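Local coordinates for protein Udp-n-acetylglucosamine pyrophosphorylase (Trypanosoma brucei, PDB 4BQH) that probably catalyses the uridylyl transfer from UTP to N-acetyl-alpha-D-glucosamine 1-phosphate that yields UDP-N-acetylglucosamine and diphosphate, at residues E187-R190 against F191-N195; N100-A103 against V104-A108. One frame throughout, in Å; residues are numbered along the deposited sequence.

Contact 1. Residues E187-R190 against F191-N195; sequences ETQR and FFEEN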
# COMPACT_ATOMS: atom_id res chain seq x y z
N GLU A 187 19.29 5.11 1.00
CA GLU A 187 18.93 6.14 1.95
C GLU A 187 17.78 5.67 2.85
O GLU A 187 17.74 6.02 4.03
CB GLU A 187 18.63 7.48 1.25
CG GLU A 187 17.30 7.57 0.53
CD GLU A 187 17.12 8.88 -0.23
OE1 GLU A 187 17.28 9.96 0.36
OE2 GLU A 187 16.83 8.82 -1.44
N THR A 188 16.89 4.84 2.31
CA THR A 188 15.81 4.26 3.12
C THR A 188 16.36 3.31 4.21
O THR A 188 15.99 3.40 5.38
CB THR A 188 14.74 3.57 2.25
OG1 THR A 188 14.20 4.52 1.31
CG2 THR A 188 13.57 3.03 3.15
N GLN A 189 17.28 2.43 3.83
CA GLN A 189 17.87 1.50 4.82
C GLN A 189 18.60 2.28 5.90
O GLN A 189 18.48 1.93 7.08
CB GLN A 189 18.81 0.53 4.14
CG GLN A 189 18.09 -0.42 3.20
CD GLN A 189 18.89 -1.65 2.91
OE1 GLN A 189 19.37 -2.31 3.82
NE2 GLN A 189 19.06 -1.95 1.64
N ARG A 190 19.33 3.32 5.49
CA ARG A 190 20.03 4.20 6.45
C ARG A 190 19.09 4.84 7.47
O ARG A 190 19.36 4.86 8.66
CB ARG A 190 20.81 5.29 5.71
CG ARG A 190 22.19 4.86 5.26
CD ARG A 190 23.03 6.12 5.04
NE ARG A 190 24.40 5.80 4.62
CZ ARG A 190 25.42 5.58 5.45
NH1 ARG A 190 25.24 5.63 6.77
NH2 ARG A 190 26.61 5.30 4.96
N PHE A 191 17.99 5.39 6.98
CA PHE A 191 16.97 5.98 7.85
C PHE A 191 16.44 4.97 8.87
O PHE A 191 16.32 5.29 10.04
CB PHE A 191 15.83 6.54 6.96
CG PHE A 191 14.76 7.29 7.70
CD1 PHE A 191 14.99 8.56 8.21
CD2 PHE A 191 13.47 6.74 7.83
CE1 PHE A 191 13.98 9.27 8.85
CE2 PHE A 191 12.45 7.45 8.48
CZ PHE A 191 12.71 8.71 8.99
N PHE A 192 16.13 3.74 8.43
CA PHE A 192 15.67 2.71 9.37
C PHE A 192 16.76 2.40 10.40
O PHE A 192 16.49 2.33 11.60
CB PHE A 192 15.23 1.42 8.65
CG PHE A 192 13.77 1.41 8.24
CD1 PHE A 192 13.33 2.17 7.16
CD2 PHE A 192 12.84 0.64 8.94
CE1 PHE A 192 11.97 2.16 6.78
CE2 PHE A 192 11.50 0.62 8.58
CZ PHE A 192 11.06 1.39 7.50
N GLU A 193 17.98 2.19 9.92
CA GLU A 193 19.12 1.87 10.80
C GLU A 193 19.36 2.93 11.89
O GLU A 193 19.52 2.59 13.08
CB GLU A 193 20.39 1.65 9.97
CG GLU A 193 20.40 0.33 9.20
CD GLU A 193 21.47 0.28 8.11
OE1 GLU A 193 22.40 1.12 8.12
OE2 GLU A 193 21.39 -0.62 7.24
N GLU A 194 19.37 4.20 11.49
CA GLU A 194 19.57 5.35 12.39
C GLU A 194 18.47 5.46 13.45
O GLU A 194 18.66 6.06 14.51
CB GLU A 194 19.60 6.64 11.58
CG GLU A 194 20.85 6.82 10.72
CD GLU A 194 20.74 7.97 9.74
OE1 GLU A 194 19.76 8.75 9.77
OE2 GLU A 194 21.64 8.11 8.89
N ASN A 195 17.31 4.90 13.14
CA ASN A 195 16.19 4.96 14.06
C ASN A 195 15.88 3.62 14.73
O ASN A 195 14.78 3.44 15.27
CB ASN A 195 14.96 5.50 13.31
CG ASN A 195 15.07 6.98 13.04
OD1 ASN A 195 14.87 7.79 13.94
ND2 ASN A 195 15.42 7.35 11.80

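Contact 2. Residues N100-A103 against V104-A108; sequences NLEA and VGYKA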
# COMPACT_ATOMS: atom_id res chain seq x y z
N ASN A 100 -15.64 -11.58 15.80
CA ASN A 100 -15.19 -12.93 15.52
C ASN A 100 -14.10 -12.97 14.42
O ASN A 100 -13.15 -13.75 14.53
CB ASN A 100 -16.36 -13.82 15.17
CG ASN A 100 -17.23 -14.14 16.38
OD1 ASN A 100 -18.41 -14.47 16.23
ND2 ASN A 100 -16.65 -14.05 17.57
N LEU A 101 -14.26 -12.13 13.40
CA LEU A 101 -13.25 -12.05 12.34
C LEU A 101 -11.94 -11.50 12.90
O LEU A 101 -10.85 -11.94 12.53
CB LEU A 101 -13.76 -11.16 11.19
CG LEU A 101 -14.87 -11.77 10.32
CD1 LEU A 101 -15.40 -10.71 9.36
CD2 LEU A 101 -14.40 -12.98 9.51
N GLU A 102 -12.06 -10.51 13.78
CA GLU A 102 -10.90 -9.90 14.41
C GLU A 102 -10.06 -10.94 15.18
O GLU A 102 -8.83 -10.95 15.08
CB GLU A 102 -11.36 -8.75 15.32
CG GLU A 102 -10.23 -8.13 16.12
CD GLU A 102 -10.72 -7.07 17.09
OE1 GLU A 102 -11.29 -7.43 18.15
OE2 GLU A 102 -10.53 -5.89 16.80
N ALA A 103 -10.74 -11.80 15.94
CA ALA A 103 -10.05 -12.88 16.67
C ALA A 103 -9.29 -13.83 15.72
O ALA A 103 -8.13 -14.22 16.01
CB ALA A 103 -11.04 -13.66 17.51
N VAL A 104 -9.91 -14.16 14.59
CA VAL A 104 -9.25 -15.00 13.57
C VAL A 104 -7.98 -14.31 13.04
O VAL A 104 -6.94 -14.93 12.88
CB VAL A 104 -10.20 -15.34 12.40
CG1 VAL A 104 -9.47 -16.08 11.28
CG2 VAL A 104 -11.37 -16.18 12.90
N GLY A 105 -8.12 -13.02 12.75
CA GLY A 105 -6.97 -12.24 12.27
C GLY A 105 -5.84 -12.20 13.28
O GLY A 105 -4.67 -12.34 12.92
N TYR A 106 -6.16 -12.00 14.55
CA TYR A 106 -5.12 -12.00 15.57
C TYR A 106 -4.39 -13.35 15.73
O TYR A 106 -3.18 -13.38 16.00
CB TYR A 106 -5.62 -11.48 16.93
CG TYR A 106 -5.69 -9.97 17.02
CD1 TYR A 106 -4.55 -9.18 16.80
CD2 TYR A 106 -6.87 -9.33 17.35
CE1 TYR A 106 -4.61 -7.79 16.88
CE2 TYR A 106 -6.94 -7.93 17.44
CZ TYR A 106 -5.80 -7.18 17.21
OH TYR A 106 -5.87 -5.78 17.31
N LYS A 107 -5.11 -14.46 15.56
CA LYS A 107 -4.46 -15.77 15.63
C LYS A 107 -3.43 -15.86 14.49
O LYS A 107 -2.32 -16.38 14.69
CB LYS A 107 -5.50 -16.91 15.58
CG LYS A 107 -4.98 -18.30 15.27
CD LYS A 107 -6.09 -19.35 14.95
CE LYS A 107 -7.38 -18.74 14.35
NZ LYS A 107 -8.04 -19.46 13.20
N ALA A 108 -3.79 -15.38 13.31
CA ALA A 108 -2.85 -15.45 12.17
C ALA A 108 -1.63 -14.55 12.39
O ALA A 108 -0.53 -14.88 11.99
CB ALA A 108 -3.58 -15.08 10.86
O HOH W 1 -8.12 -4.87 18.27

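Contact 1. Residues E187-R190 against F191-N195
Gln189 O accepts the backbone N of Glu193 at 2.9 Å, and Arg190 O takes that of Glu194 in the next i to i+4 bond of the same helix. The carboxylate arms of both glutamates run back along these carbonyls: Glu193 CG, anti to its own carbonyl carbon (chi1 -73°), comes within 3.3 Å of Gln189 O. Arg190 NH1 stays 4.9 Å from Glu194 OE2, so any attraction between the two charges acts without contact. On the buried side Thr188 and Phe192 lie alongside each other. Thr188 O receives Phe192 N and also faces the edge of the phenyl ring in its plane, with CD1 at 3.4 Å, while the methyl CG2 rests 4.1 Å from Phe192 CE1. Thr188 OG1 turns back to Asn184 O. Asn195 ND2 donates to Phe191 O (2.9 Å, 164°) and lies over one face of the Phe191 ring, offset toward its rim. Phe148, Phe198 and Phe207 meet Phe192 edge-to-face. Helix 185-194 is the crossover of a beta-alpha-beta unit between parallel strands 175-180 and 205-209, with Phe192 packed among these aromatic rings.

Contact 2. Residues N100-A103 against V104-A108
Within helix 95-110, Glu102 and Tyr106 form an i, i+4 side-chain pair, the two residues projecting from the same face of the helix one turn apart. The aliphatic part of the glutamate does the touching: CG, anti to the backbone N (chi1 175°), lies 3.6 Å from Tyr106 CE2, and the extended chain then runs beside the ring toward the phenol end. Carboxylate and ring planes are turned 48° from each other, so the two groups do not stack. Their polar ends are joined instead by a water, which donates to Glu102 OE2 at 3.0 Å and makes a 2.6 Å hydrogen bond with Tyr106 OH, lying at the edge of the ring and in its plane. The same phenol oxygen is hydrogen-bonded to Arg158 NH1 of helix 147-166, so the tyrosine is fixed from its own helix through the water and from the neighbouring one directly.

Beneath the pair, Glu102 O accepts Tyr106 N at 2.9 Å, and Leu101 O accepts the backbone N of buried Gly105 at the same length. A longer bond of 3.3 Å links Asn100 O to Val104 N, and Val104 CG2, beside its own backbone N, packs 3.4 Å from that carbonyl oxygen. Elsewhere on the helix Leu101 and Val104 touch Glu299 of helix 291-300, while the Tyr106 side chain rests on Ile161, Ala162 and Ile165 of helix 147-166 and also reaches Pro291. With Leu101, Gly105, Tyr106 and Ala108 buried and Asn100, Ala103 and Lys107 exposed, this is an amphipathic helix packed against helices 147-166 and 291-300.

Contact 1 and contact 2 do not touch: their centres are 32 Å apart and their nearest atoms about 20 Å. Helix 147-166 is the element they share. Its early residues Phe148 and Cys152 meet the side chains of 187-195, and its later residues, from Arg158 to Ile165, meet Tyr106 of 100-108. The sheet ties them as well, since helix 95-110 leads into strand 114-119, which pairs in parallel with strand 175-180, the strand preceding helix 185-194. Both contacts therefore belong to the helical layers around the GT-A-type nucleotidyltransferase sheet, and the bound oxindole inhibitor lies in a pocket away from either.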